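Local atomic coordinates of N-acetyl-beta-D glucosaminidase (Rhizomucor miehei CAU432, PDB entry 4ZM6), a protein that probably joins two activities in one chain, a family 3 beta-N-acetylglucosaminidase and a GCN5-related glucosamine N-acetyltransferase that binds acetyl-coenzyme A. Residues A[537-542]-A[625-630]; A[555-560]-A[615-620]; A[563-568]-A[849-854]; A[582-587]-A[595-600]. All coordinates share one frame; numbering follows the deposited sequence.

Contact 1: A[537-542]-A[625-630]. With ACO (acetyl coenzyme *a), chain C.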
# COMPACT_ATOMS: atom_id res chain seq x y z
N ALA A 537 -22.30 -6.17 13.45
CA ALA A 537 -22.35 -4.90 12.74
C ALA A 537 -20.92 -4.37 12.62
O ALA A 537 -20.24 -4.19 13.63
CB ALA A 537 -23.23 -3.90 13.47
N THR A 538 -20.47 -4.15 11.39
CA THR A 538 -19.08 -3.78 11.15
C THR A 538 -18.94 -2.37 10.58
O THR A 538 -19.77 -1.90 9.80
CB THR A 538 -18.37 -4.77 10.22
OG1 THR A 538 -19.20 -5.05 9.08
CG2 THR A 538 -18.05 -6.07 10.96
N PHE A 539 -17.86 -1.72 10.99
CA PHE A 539 -17.54 -0.37 10.57
C PHE A 539 -16.15 -0.41 9.95
O PHE A 539 -15.28 -1.15 10.39
CB PHE A 539 -17.58 0.57 11.77
CG PHE A 539 -18.91 0.57 12.47
CD1 PHE A 539 -19.96 1.34 11.99
CD2 PHE A 539 -19.13 -0.22 13.59
CE1 PHE A 539 -21.19 1.35 12.62
CE2 PHE A 539 -20.36 -0.22 14.23
CZ PHE A 539 -21.39 0.56 13.74
N ILE A 540 -15.96 0.39 8.90
CA ILE A 540 -14.71 0.37 8.16
C ILE A 540 -14.11 1.77 8.10
O ILE A 540 -14.83 2.77 7.99
CB ILE A 540 -14.90 -0.27 6.76
CG1 ILE A 540 -13.55 -0.47 6.06
CG2 ILE A 540 -15.84 0.57 5.89
CD1 ILE A 540 -12.59 -1.41 6.78
N VAL A 541 -12.78 1.82 8.19
CA VAL A 541 -12.03 3.06 8.26
C VAL A 541 -11.42 3.41 6.91
O VAL A 541 -10.56 2.69 6.40
CB VAL A 541 -10.91 2.92 9.32
CG1 VAL A 541 -9.99 4.13 9.30
CG2 VAL A 541 -11.53 2.74 10.70
N ASP A 542 -11.87 4.52 6.33
CA ASP A 542 -11.30 5.06 5.09
C ASP A 542 -10.50 6.32 5.36
O ASP A 542 -10.60 6.91 6.44
CB ASP A 542 -12.41 5.43 4.10
CG ASP A 542 -13.14 4.23 3.56
OD1 ASP A 542 -12.48 3.23 3.20
OD2 ASP A 542 -14.39 4.30 3.48
N LYS A 625 -19.88 0.95 20.48
CA LYS A 625 -19.90 -0.16 19.53
C LYS A 625 -18.50 -0.53 19.01
O LYS A 625 -18.37 -1.40 18.14
CB LYS A 625 -20.81 0.17 18.35
CG LYS A 625 -22.23 0.54 18.75
CD LYS A 625 -23.07 0.85 17.53
CE LYS A 625 -24.49 1.25 17.91
NZ LYS A 625 -25.22 0.12 18.56
N GLY A 626 -17.46 0.13 19.53
CA GLY A 626 -16.09 -0.14 19.11
C GLY A 626 -15.58 0.72 17.96
O GLY A 626 -14.49 0.47 17.44
N VAL A 627 -16.35 1.73 17.55
CA VAL A 627 -15.94 2.61 16.46
C VAL A 627 -14.78 3.51 16.89
O VAL A 627 -13.81 3.67 16.15
CB VAL A 627 -17.10 3.50 15.96
CG1 VAL A 627 -16.61 4.50 14.92
CG2 VAL A 627 -18.21 2.63 15.39
N GLY A 628 -14.90 4.09 18.08
CA GLY A 628 -13.83 4.90 18.64
C GLY A 628 -12.51 4.14 18.64
O GLY A 628 -11.46 4.68 18.30
N THR A 629 -12.60 2.87 19.01
CA THR A 629 -11.43 2.00 19.10
C THR A 629 -10.84 1.70 17.73
O THR A 629 -9.62 1.71 17.57
CB THR A 629 -11.79 0.71 19.86
OG1 THR A 629 -12.04 1.04 21.23
CG2 THR A 629 -10.66 -0.31 19.80
N LEU A 630 -11.69 1.43 16.75
CA LEU A 630 -11.24 1.27 15.36
C LEU A 630 -10.37 2.43 14.91
O LEU A 630 -9.23 2.24 14.48
CB LEU A 630 -12.41 1.15 14.40
CG LEU A 630 -12.70 -0.26 13.91
CD1 LEU A 630 -13.18 -1.17 15.04
CD2 LEU A 630 -13.73 -0.19 12.79
N1A ACO C . -20.51 -4.31 23.55
C2A ACO C . -20.42 -3.87 24.83
N3A ACO C . -19.61 -2.86 25.21
C4A ACO C . -18.84 -2.19 24.31
C5A ACO C . -18.89 -2.62 22.89
C6A ACO C . -19.79 -3.74 22.54
N6A ACO C . -19.88 -4.17 21.26
N7A ACO C . -18.04 -1.83 22.22
C8A ACO C . -17.49 -0.97 23.12
N9A ACO C . -17.96 -1.19 24.36
C1B ACO C . -17.57 -0.42 25.58
C2B ACO C . -16.43 -1.09 26.35
O2B ACO C . -16.73 -1.12 27.75
C3B ACO C . -15.18 -0.28 26.04
O3B ACO C . -14.26 -0.15 27.15
P3B ACO C . -14.44 0.76 28.48
O7A ACO C . -13.90 2.12 28.09
O8A ACO C . -15.90 0.70 28.83
O9A ACO C . -13.56 0.05 29.47
C4B ACO C . -15.71 1.06 25.53
O4B ACO C . -17.10 0.88 25.19
C5B ACO C . -14.92 1.55 24.32
O5B ACO C . -15.77 2.37 23.54
P1A ACO C . -15.72 2.38 21.94
O1A ACO C . -17.08 1.96 21.44
O2A ACO C . -14.49 1.69 21.41
O3A ACO C . -15.51 3.96 21.81
P2A ACO C . -16.68 4.91 21.27
O4A ACO C . -17.06 4.43 19.89
O5A ACO C . -17.74 5.04 22.32
O6A ACO C . -15.88 6.30 21.18
CBP ACO C . -15.19 8.35 22.28
CCP ACO C . -15.22 6.83 22.32
CDP ACO C . -14.40 8.81 21.06
CEP ACO C . -14.50 8.86 23.53
CAP ACO C . -16.65 8.82 22.21
OAP ACO C . -17.24 8.70 23.50
C9P ACO C . -16.80 10.22 21.70
O9P ACO C . -17.03 10.40 20.51
N8P ACO C . -16.71 11.23 22.57
C7P ACO C . -16.90 12.60 22.13
C6P ACO C . -16.44 13.62 23.15
C5P ACO C . -14.93 13.70 23.35
O5P ACO C . -14.58 14.11 24.44
N4P ACO C . -14.06 13.39 22.38
C3P ACO C . -12.61 13.55 22.56
C2P ACO C . -12.10 14.92 22.11
S1P ACO C . -10.51 15.33 22.79
C ACO C . -9.41 14.74 21.70
O ACO C . -9.78 14.09 20.74
CH3 ACO C . -7.96 15.03 21.95
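The ring of Phe539 receives Val627 on one face: methyl CG2 sits 3.6 Å from the ring centroid, 17° off the normal, a CH-pi contact in which the valine branch and the ring cross at about a right angle. Beside the same ring, Lys625 comes in obliquely with its aliphatic part, CD lying 4.2 Å from CZ of Phe539, while the ammonium end leads away. Phe539 has CG anti to its carbonyl carbon (chi1 -57°), and this turn carries the ring over the first residues of helix 627-642. One turn further on, Leu630 packs on segment 537-542: its CD2 lies 4.1 Å from CB of Phe539, and its CB is 4.1 Å from CG2 of Val541. No hydrogen bond joins the two segments.

The polar work is done on the cofactor side of the helix. Gly626, the N-cap residue, donates its N-H to O1A of acetyl-CoA, N to O1A 2.7 Å, and Gly628 N reaches O4A at 2.8 Å. OG1 of Thr629 bonds O2A, its N adds a weak bond, and Lys677 is a second partner of that hydroxyl. Backbone N-H groups at a helix start, helped by the helix dipole, would favour the pyrophosphate's negative charge, as in the GNAT pyrophosphate loop; the apolar contacts pack this helix start against Phe539 and the edge strand at Val541.

Contact 2: A[555-560]-A[615-620]. With ACO (acetyl coenzyme *a), chain C.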
# COMPACT_ATOMS: atom_id res chain seq x y z
N ALA A 555 -21.20 18.43 10.70
CA ALA A 555 -22.44 18.06 11.40
C ALA A 555 -22.16 17.21 12.63
O ALA A 555 -22.80 17.37 13.66
CB ALA A 555 -23.37 17.31 10.46
N MET A 556 -21.19 16.31 12.53
CA MET A 556 -20.81 15.48 13.66
C MET A 556 -20.27 16.33 14.81
O MET A 556 -20.54 16.04 15.97
CB MET A 556 -19.77 14.43 13.23
CG MET A 556 -19.65 13.25 14.17
SD MET A 556 -18.28 12.16 13.74
CE MET A 556 -18.93 11.35 12.29
N TRP A 557 -19.51 17.38 14.47
CA TRP A 557 -18.95 18.26 15.50
C TRP A 557 -20.03 18.99 16.26
O TRP A 557 -19.97 19.09 17.49
CB TRP A 557 -17.97 19.28 14.91
CG TRP A 557 -17.46 20.23 15.95
CD1 TRP A 557 -18.14 21.28 16.51
CD2 TRP A 557 -16.17 20.22 16.57
NE1 TRP A 557 -17.35 21.91 17.44
CE2 TRP A 557 -16.14 21.28 17.50
CE3 TRP A 557 -15.04 19.41 16.44
CZ2 TRP A 557 -15.02 21.56 18.28
CZ3 TRP A 557 -13.92 19.69 17.22
CH2 TRP A 557 -13.92 20.76 18.13
N ASP A 558 -21.00 19.52 15.54
CA ASP A 558 -22.07 20.28 16.18
C ASP A 558 -22.89 19.34 17.05
O ASP A 558 -23.29 19.69 18.15
CB ASP A 558 -22.96 20.96 15.15
CG ASP A 558 -23.92 21.95 15.78
OD1 ASP A 558 -23.45 22.87 16.47
OD2 ASP A 558 -25.14 21.79 15.58
N ASP A 559 -23.12 18.14 16.54
CA ASP A 559 -23.87 17.12 17.25
C ASP A 559 -23.23 16.76 18.60
O ASP A 559 -23.94 16.57 19.58
CB ASP A 559 -24.01 15.87 16.37
CG ASP A 559 -25.01 14.88 16.90
OD1 ASP A 559 -25.86 15.26 17.73
OD2 ASP A 559 -24.95 13.71 16.47
N ILE A 560 -21.90 16.69 18.64
CA ILE A 560 -21.14 16.25 19.82
C ILE A 560 -20.66 17.40 20.70
O ILE A 560 -20.76 17.31 21.92
CB ILE A 560 -19.92 15.42 19.39
CG1 ILE A 560 -20.39 14.09 18.79
CG2 ILE A 560 -18.97 15.17 20.56
CD1 ILE A 560 -19.30 13.29 18.12
N LEU A 615 -7.94 15.04 17.16
CA LEU A 615 -9.34 14.87 17.50
C LEU A 615 -9.76 13.42 17.26
O LEU A 615 -9.27 12.77 16.34
CB LEU A 615 -10.20 15.81 16.66
CG LEU A 615 -11.69 15.89 16.99
CD1 LEU A 615 -11.91 16.66 18.28
CD2 LEU A 615 -12.45 16.55 15.85
N LEU A 616 -10.66 12.94 18.12
CA LEU A 616 -11.30 11.65 17.96
C LEU A 616 -12.73 11.84 18.41
O LEU A 616 -12.96 12.32 19.51
CB LEU A 616 -10.62 10.60 18.84
CG LEU A 616 -10.63 9.12 18.43
CD1 LEU A 616 -10.65 8.23 19.67
CD2 LEU A 616 -11.79 8.75 17.51
N MET A 617 -13.69 11.50 17.55
CA MET A 617 -15.10 11.70 17.87
C MET A 617 -15.97 10.73 17.09
O MET A 617 -15.67 10.43 15.93
CB MET A 617 -15.52 13.15 17.55
CG MET A 617 -15.75 13.41 16.06
SD MET A 617 -15.87 15.14 15.54
CE MET A 617 -17.04 15.77 16.73
N VAL A 618 -17.03 10.23 17.73
CA VAL A 618 -18.03 9.41 17.04
C VAL A 618 -19.45 9.82 17.47
O VAL A 618 -19.66 10.23 18.61
CB VAL A 618 -17.80 7.87 17.21
CG1 VAL A 618 -16.41 7.57 17.77
CG2 VAL A 618 -18.85 7.22 18.10
N SER A 619 -20.39 9.71 16.54
CA SER A 619 -21.77 10.13 16.74
C SER A 619 -22.39 9.44 17.95
O SER A 619 -22.20 8.24 18.13
CB SER A 619 -22.61 9.79 15.50
OG SER A 619 -21.90 10.05 14.30
N PRO A 620 -23.16 10.19 18.77
CA PRO A 620 -23.72 9.66 20.02
C PRO A 620 -24.45 8.33 19.86
O PRO A 620 -24.17 7.39 20.60
CB PRO A 620 -24.70 10.75 20.46
CG PRO A 620 -24.20 11.99 19.83
CD PRO A 620 -23.64 11.56 18.51
N1A ACO C . -20.51 -4.31 23.55
C2A ACO C . -20.42 -3.87 24.83
N3A ACO C . -19.61 -2.86 25.21
C4A ACO C . -18.84 -2.19 24.31
C5A ACO C . -18.89 -2.62 22.89
C6A ACO C . -19.79 -3.74 22.54
N6A ACO C . -19.88 -4.17 21.26
N7A ACO C . -18.04 -1.83 22.22
C8A ACO C . -17.49 -0.97 23.12
N9A ACO C . -17.96 -1.19 24.36
C1B ACO C . -17.57 -0.42 25.58
C2B ACO C . -16.43 -1.09 26.35
O2B ACO C . -16.73 -1.12 27.75
C3B ACO C . -15.18 -0.28 26.04
O3B ACO C . -14.26 -0.15 27.15
P3B ACO C . -14.44 0.76 28.48
O7A ACO C . -13.90 2.12 28.09
O8A ACO C . -15.90 0.70 28.83
O9A ACO C . -13.56 0.05 29.47
C4B ACO C . -15.71 1.06 25.53
O4B ACO C . -17.10 0.88 25.19
C5B ACO C . -14.92 1.55 24.32
O5B ACO C . -15.77 2.37 23.54
P1A ACO C . -15.72 2.38 21.94
O1A ACO C . -17.08 1.96 21.44
O2A ACO C . -14.49 1.69 21.41
O3A ACO C . -15.51 3.96 21.81
P2A ACO C . -16.68 4.91 21.27
O4A ACO C . -17.06 4.43 19.89
O5A ACO C . -17.74 5.04 22.32
O6A ACO C . -15.88 6.30 21.18
CBP ACO C . -15.19 8.35 22.28
CCP ACO C . -15.22 6.83 22.32
CDP ACO C . -14.40 8.81 21.06
CEP ACO C . -14.50 8.86 23.53
CAP ACO C . -16.65 8.82 22.21
OAP ACO C . -17.24 8.70 23.50
C9P ACO C . -16.80 10.22 21.70
O9P ACO C . -17.03 10.40 20.51
N8P ACO C . -16.71 11.23 22.57
C7P ACO C . -16.90 12.60 22.13
C6P ACO C . -16.44 13.62 23.15
C5P ACO C . -14.93 13.70 23.35
O5P ACO C . -14.58 14.11 24.44
N4P ACO C . -14.06 13.39 22.38
C3P ACO C . -12.61 13.55 22.56
C2P ACO C . -12.10 14.92 22.11
S1P ACO C . -10.51 15.33 22.79
C ACO C . -9.41 14.74 21.70
O ACO C . -9.78 14.09 20.74
CH3 ACO C . -7.96 15.03 21.95
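Acetyl-CoA lies along strand 608-618 of the GNAT domain, and helix 546-561 packs across that strand beside the pantetheine arm. The short axes of 555-560 and 615-618 run at 79° to each other, 9.0 Å apart at closest approach. Met617, with the most surface buried here, carries the packing. Its CG stands between the backbone N and the carbonyl carbon (chi1 78°), and a bend at chi3 brings CE against the helix backbone, 3.4 Å from CA of Trp557. That methyl also meets CD1 of Ile560, while CG of Met617 lies 3.7 Å from SD of Met556, the two methionines sliding past each other in opposite directions.

On one flank Leu615 puts CD2 at the edge of the Trp557 indole, near its plane and 3.7 Å from CZ3; the indole NE1 is bonded to the carbonyl of Trp565. On the other flank Pro620 rests its CD against CG1 of Ile560 and beside the carboxylate of Asp559. Ile560 serves both neighbours, because its second branch, CG2, touches C7P of the cofactor.

Alternate residues of the strand present their backbone to the ligand. Val618 N bonds the pantetheine carbonyl O9P at 2.8 Å with an angle of 164°, and Leu616 N reaches the acetyl oxygen O at 3.0 Å; the return bond from N4P to Leu616 O is weak. Such sheet-like pairing of pantetheine with a strand backbone, with a helix crossing beside it, is characteristic of the acetyl-CoA cleft of GNAT acetyltransferases.

Contact 3: A[563-568]-A[849-854]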
# COMPACT_ATOMS: atom_id res chain seq x y z
N LYS A 563 -22.88 22.37 21.92
CA LYS A 563 -23.37 23.12 23.08
C LYS A 563 -22.31 24.06 23.65
O LYS A 563 -22.54 25.26 23.72
CB LYS A 563 -23.88 22.18 24.18
N ASP A 564 -21.16 23.52 24.03
CA ASP A 564 -20.08 24.32 24.64
C ASP A 564 -19.06 24.87 23.64
O ASP A 564 -18.34 25.81 23.95
CB ASP A 564 -19.32 23.50 25.69
CG ASP A 564 -20.13 23.26 26.95
OD1 ASP A 564 -21.33 23.59 26.98
OD2 ASP A 564 -19.54 22.74 27.93
N TRP A 565 -18.98 24.25 22.46
CA TRP A 565 -17.95 24.58 21.48
C TRP A 565 -18.51 24.67 20.07
O TRP A 565 -18.09 23.92 19.18
CB TRP A 565 -16.85 23.51 21.47
CG TRP A 565 -16.35 23.08 22.81
CD1 TRP A 565 -16.92 22.15 23.62
CD2 TRP A 565 -15.16 23.53 23.46
NE1 TRP A 565 -16.16 22.00 24.76
CE2 TRP A 565 -15.07 22.82 24.68
CE3 TRP A 565 -14.16 24.45 23.14
CZ2 TRP A 565 -14.03 23.02 25.58
CZ3 TRP A 565 -13.12 24.65 24.04
CH2 TRP A 565 -13.06 23.93 25.25
N PRO A 566 -19.47 25.58 19.84
CA PRO A 566 -19.97 25.75 18.47
C PRO A 566 -18.85 26.19 17.53
O PRO A 566 -18.05 27.07 17.89
CB PRO A 566 -21.04 26.84 18.61
CG PRO A 566 -20.72 27.53 19.90
CD PRO A 566 -20.10 26.51 20.79
N LEU A 567 -18.76 25.58 16.35
CA LEU A 567 -17.63 25.80 15.43
C LEU A 567 -18.03 25.64 13.97
O LEU A 567 -18.34 24.54 13.53
CB LEU A 567 -16.50 24.81 15.77
CG LEU A 567 -15.13 25.11 15.17
CD1 LEU A 567 -14.54 26.39 15.76
CD2 LEU A 567 -14.17 23.95 15.39
N ARG A 568 -18.00 26.74 13.21
CA ARG A 568 -18.45 26.75 11.81
C ARG A 568 -17.56 25.90 10.88
O ARG A 568 -16.39 25.65 11.18
CB ARG A 568 -18.55 28.19 11.29
N THR A 849 -10.42 32.24 34.04
CA THR A 849 -10.29 30.99 33.26
C THR A 849 -11.59 30.71 32.52
O THR A 849 -12.68 30.96 33.04
CB THR A 849 -9.87 29.75 34.10
OG1 THR A 849 -11.02 28.96 34.42
CG2 THR A 849 -9.12 30.12 35.39
N TRP A 850 -11.46 30.20 31.30
CA TRP A 850 -12.58 30.04 30.39
C TRP A 850 -12.96 28.57 30.25
O TRP A 850 -14.13 28.21 30.36
CB TRP A 850 -12.21 30.63 29.03
CG TRP A 850 -13.27 30.45 28.01
CD1 TRP A 850 -14.56 30.88 28.09
CD2 TRP A 850 -13.15 29.78 26.75
NE1 TRP A 850 -15.25 30.52 26.96
CE2 TRP A 850 -14.40 29.84 26.12
CE3 TRP A 850 -12.09 29.13 26.10
CZ2 TRP A 850 -14.64 29.29 24.86
CZ3 TRP A 850 -12.33 28.58 24.84
CH2 TRP A 850 -13.59 28.66 24.24
N ARG A 851 -11.96 27.74 29.96
CA ARG A 851 -12.14 26.30 29.86
C ARG A 851 -10.86 25.61 30.32
O ARG A 851 -9.77 26.19 30.22
CB ARG A 851 -12.43 25.90 28.41
CG ARG A 851 -13.71 26.47 27.81
CD ARG A 851 -14.95 25.80 28.37
NE ARG A 851 -16.19 26.45 27.93
CZ ARG A 851 -16.71 26.35 26.71
NH1 ARG A 851 -16.12 25.63 25.77
NH2 ARG A 851 -17.84 26.98 26.41
N SER A 852 -10.98 24.38 30.82
CA SER A 852 -9.82 23.62 31.31
C SER A 852 -9.65 22.30 30.56
O SER A 852 -10.63 21.71 30.08
CB SER A 852 -9.95 23.36 32.81
OG SER A 852 -10.14 24.57 33.53
N TYR A 853 -8.41 21.85 30.45
CA TYR A 853 -8.09 20.59 29.78
C TYR A 853 -7.09 19.78 30.59
O TYR A 853 -6.28 20.34 31.33
CB TYR A 853 -7.48 20.84 28.39
CG TYR A 853 -8.18 21.92 27.59
CD1 TYR A 853 -7.80 23.25 27.71
CD2 TYR A 853 -9.21 21.62 26.71
CE1 TYR A 853 -8.42 24.24 26.99
CE2 TYR A 853 -9.84 22.61 25.97
CZ TYR A 853 -9.44 23.92 26.12
OH TYR A 853 -10.05 24.93 25.41
N ARG A 854 -7.13 18.46 30.44
CA ARG A 854 -6.11 17.59 31.02
C ARG A 854 -5.27 17.01 29.89
O ARG A 854 -5.79 16.32 29.02
CB ARG A 854 -6.74 16.46 31.82
CG ARG A 854 -5.74 15.51 32.46
CD ARG A 854 -6.44 14.35 33.16
NE ARG A 854 -7.45 14.83 34.09
CZ ARG A 854 -7.19 15.33 35.30
NH1 ARG A 854 -5.94 15.44 35.74
NH2 ARG A 854 -8.20 15.75 36.06
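Arg851 meets the 563-568 loop with both terminal nitrogens on one atom, the carbonyl oxygen of Asp564. NH2 is 2.8 Å from that oxygen, in the carbonyl plane and on a lone pair, whereas NH1, at 2.9 Å from the same oxygen, comes from well above the plane. The acceptor lies close to the guanidinium plane, and the double grip limits rotation of the group. NH1 also stands over the centre of the Trp565 six-membered ring, giving a cation-pi contact with CZ 4.4 Å from the centroid and 9° off the normal. Ring and guanidinium planes are 80° apart, which means that an edge of the cation, rather than its flat side, points into the indole. CG of Arg851 lies 3.7 Å from CH2 of Trp565, and a bend at chi2 (-74°) then carries CD alongside the indole toward CZ2.

Two more aromatics close round this centre. Tyr853 sets OH at the edge of the indole, 3.2 Å from CH2, with the rings rim to rim; that hydroxyl is hydrogen-bonded to Asp688. Trp850 approaches Trp565 obliquely and covers one face of the Arg851 guanidinium.

Further out, Trp784 touches both tryptophans. Trp850 and Arg851 both face Asp688, a classic beta bulge, consistent with both side chains reaching Trp565. The C-terminal strand 847-857 pairs antiparallel with strand 686-692, and this cation-pi and aromatic cluster packs the 563-568 loop against it.

Contact 4: A[582-587]-A[595-600]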
# COMPACT_ATOMS: atom_id res chain seq x y z
N GLN A 582 -0.44 15.34 7.61
CA GLN A 582 -1.73 14.94 8.12
C GLN A 582 -2.05 13.52 7.73
O GLN A 582 -1.54 13.01 6.73
CB GLN A 582 -2.84 15.87 7.61
CG GLN A 582 -3.16 15.74 6.13
CD GLN A 582 -4.35 16.58 5.73
OE1 GLN A 582 -5.33 16.07 5.18
NE2 GLN A 582 -4.29 17.87 6.01
N LYS A 583 -2.90 12.88 8.52
CA LYS A 583 -3.53 11.63 8.14
C LYS A 583 -4.84 11.49 8.90
O LYS A 583 -4.86 10.96 10.00
CB LYS A 583 -2.60 10.45 8.41
CG LYS A 583 -3.15 9.12 7.92
CD LYS A 583 -3.15 9.02 6.40
CE LYS A 583 -1.85 8.42 5.89
NZ LYS A 583 -1.78 8.39 4.41
N HIS A 584 -5.92 11.98 8.30
CA HIS A 584 -7.24 11.91 8.90
C HIS A 584 -8.03 10.74 8.32
O HIS A 584 -7.85 10.37 7.16
CB HIS A 584 -8.01 13.21 8.66
CG HIS A 584 -7.21 14.44 8.96
ND1 HIS A 584 -7.50 15.67 8.43
CD2 HIS A 584 -6.10 14.61 9.72
CE1 HIS A 584 -6.62 16.55 8.86
NE2 HIS A 584 -5.76 15.93 9.65
N LYS A 585 -8.89 10.16 9.15
CA LYS A 585 -9.68 8.99 8.76
C LYS A 585 -11.11 9.17 9.23
O LYS A 585 -11.37 9.85 10.22
CB LYS A 585 -9.11 7.72 9.42
CG LYS A 585 -7.60 7.54 9.36
CD LYS A 585 -7.19 6.80 8.10
CE LYS A 585 -5.73 6.37 8.17
NZ LYS A 585 -5.27 5.85 6.85
N VAL A 586 -12.05 8.54 8.52
CA VAL A 586 -13.44 8.49 8.96
C VAL A 586 -13.84 7.03 9.13
O VAL A 586 -13.19 6.13 8.60
CB VAL A 586 -14.40 9.19 7.97
CG1 VAL A 586 -14.01 10.64 7.77
CG2 VAL A 586 -14.46 8.46 6.62
N ALA A 587 -14.91 6.79 9.88
CA ALA A 587 -15.48 5.44 10.00
C ALA A 587 -16.86 5.43 9.37
O ALA A 587 -17.67 6.33 9.61
CB ALA A 587 -15.54 5.01 11.46
N VAL A 595 -19.83 7.70 10.62
CA VAL A 595 -20.23 7.56 12.02
C VAL A 595 -19.17 8.05 13.02
O VAL A 595 -19.51 8.44 14.13
CB VAL A 595 -20.63 6.10 12.35
CG1 VAL A 595 -21.92 5.76 11.63
CG2 VAL A 595 -19.53 5.12 11.97
N GLY A 596 -17.91 8.03 12.61
CA GLY A 596 -16.83 8.58 13.44
C GLY A 596 -15.73 9.21 12.62
O GLY A 596 -15.59 8.94 11.42
N PHE A 597 -14.93 10.04 13.28
CA PHE A 597 -13.85 10.76 12.63
C PHE A 597 -12.64 10.84 13.56
O PHE A 597 -12.80 10.96 14.77
CB PHE A 597 -14.32 12.16 12.25
CG PHE A 597 -13.22 13.08 11.79
CD1 PHE A 597 -12.78 13.04 10.49
CD2 PHE A 597 -12.63 13.97 12.68
CE1 PHE A 597 -11.76 13.88 10.06
CE2 PHE A 597 -11.61 14.80 12.26
CZ PHE A 597 -11.18 14.76 10.95
N VAL A 598 -11.45 10.77 12.98
CA VAL A 598 -10.22 11.01 13.72
C VAL A 598 -9.29 11.94 12.92
O VAL A 598 -9.15 11.79 11.70
CB VAL A 598 -9.50 9.69 14.08
CG1 VAL A 598 -8.99 8.98 12.84
CG2 VAL A 598 -8.36 9.93 15.06
N ALA A 599 -8.67 12.90 13.61
CA ALA A 599 -7.70 13.82 13.02
C ALA A 599 -6.34 13.58 13.64
O ALA A 599 -6.24 13.16 14.79
CB ALA A 599 -8.13 15.25 13.23
N THR A 600 -5.29 13.94 12.90
CA THR A 600 -3.95 13.42 13.14
C THR A 600 -2.89 14.23 12.38
O THR A 600 -3.07 14.54 11.21
CB THR A 600 -3.89 11.93 12.73
OG1 THR A 600 -4.12 11.11 13.88
CG2 THR A 600 -2.54 11.54 12.13
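Thr600, Ala587 and His584 lose the most surface where the two antiparallel arms of the hairpin 585-588/594-605 meet and the loop before it runs on alongside. At one end Thr600 lays CB and CG2 over the carbonyl oxygen of Lys583, and its own carbonyl accepts the N-H of Lys583, N to O 3.2 Å, from well above the carbonyl plane. Its CG2 further touches CB of Lys583.

His584 turns its ring across the partner strand. Its chi1 of -47° sets CG beside the backbone N, and the imidazole receives CB of Ala599 over one face, 4.1 Å from CD2, and has the carbonyl oxygen of Thr600 at its edge. Its CB meets CE1 of Phe597.

Ala587 lies at the other end, where the register slips. Its N bonds Gly596 O at 2.7 Å, while its O receives Val595 N at 2.8 Å and, weakly, Gly596 N; Val595 and Gly596 thus share one partner in a classic beta bulge. CB of Ala587 packs on CG2 of Val595. Between the ends, Lys585 and Val598 form a hydrogen-bonded pair, Lys585 N to Val598 O 3.0 Å and Val598 N to Lys585 O 2.9 Å, and Val586 places CG1 at the edge of the Phe597 ring, 3.8 Å from CD1.

Strand 540-543 borders the hairpin through Val586, and strand 608-618 does so through Phe597 and Ala599. Helix 627-642 packs on the side of Ala587 and Thr600, while Leu576 of helix 569-577 covers His584, Phe597 and Ala599.

Contacts 1, 2 and 4 share one five-stranded sheet, and contact 4 is nested in the chain loops closed by the other two. Its hairpin stands between them: Asp542 O lies 3.0 Å from Val586 N on one side, and Met617 O lies 2.8 Å from Phe597 N on the other. Contacts 1 and 2, with centres 14 Å apart, hold successive parts of acetyl-CoA, the pyrophosphate and the pantetheine with its acetyl end, and meet where Gly628 packs on Val618. Contact 3 brings the C-terminal strand 847-857 to the loop after helix 546-561. It is tied to contact 2 by Trp557 NE1, 2.8 Å from Trp565 O, but its nearest atoms are about 17 Å from contact 1.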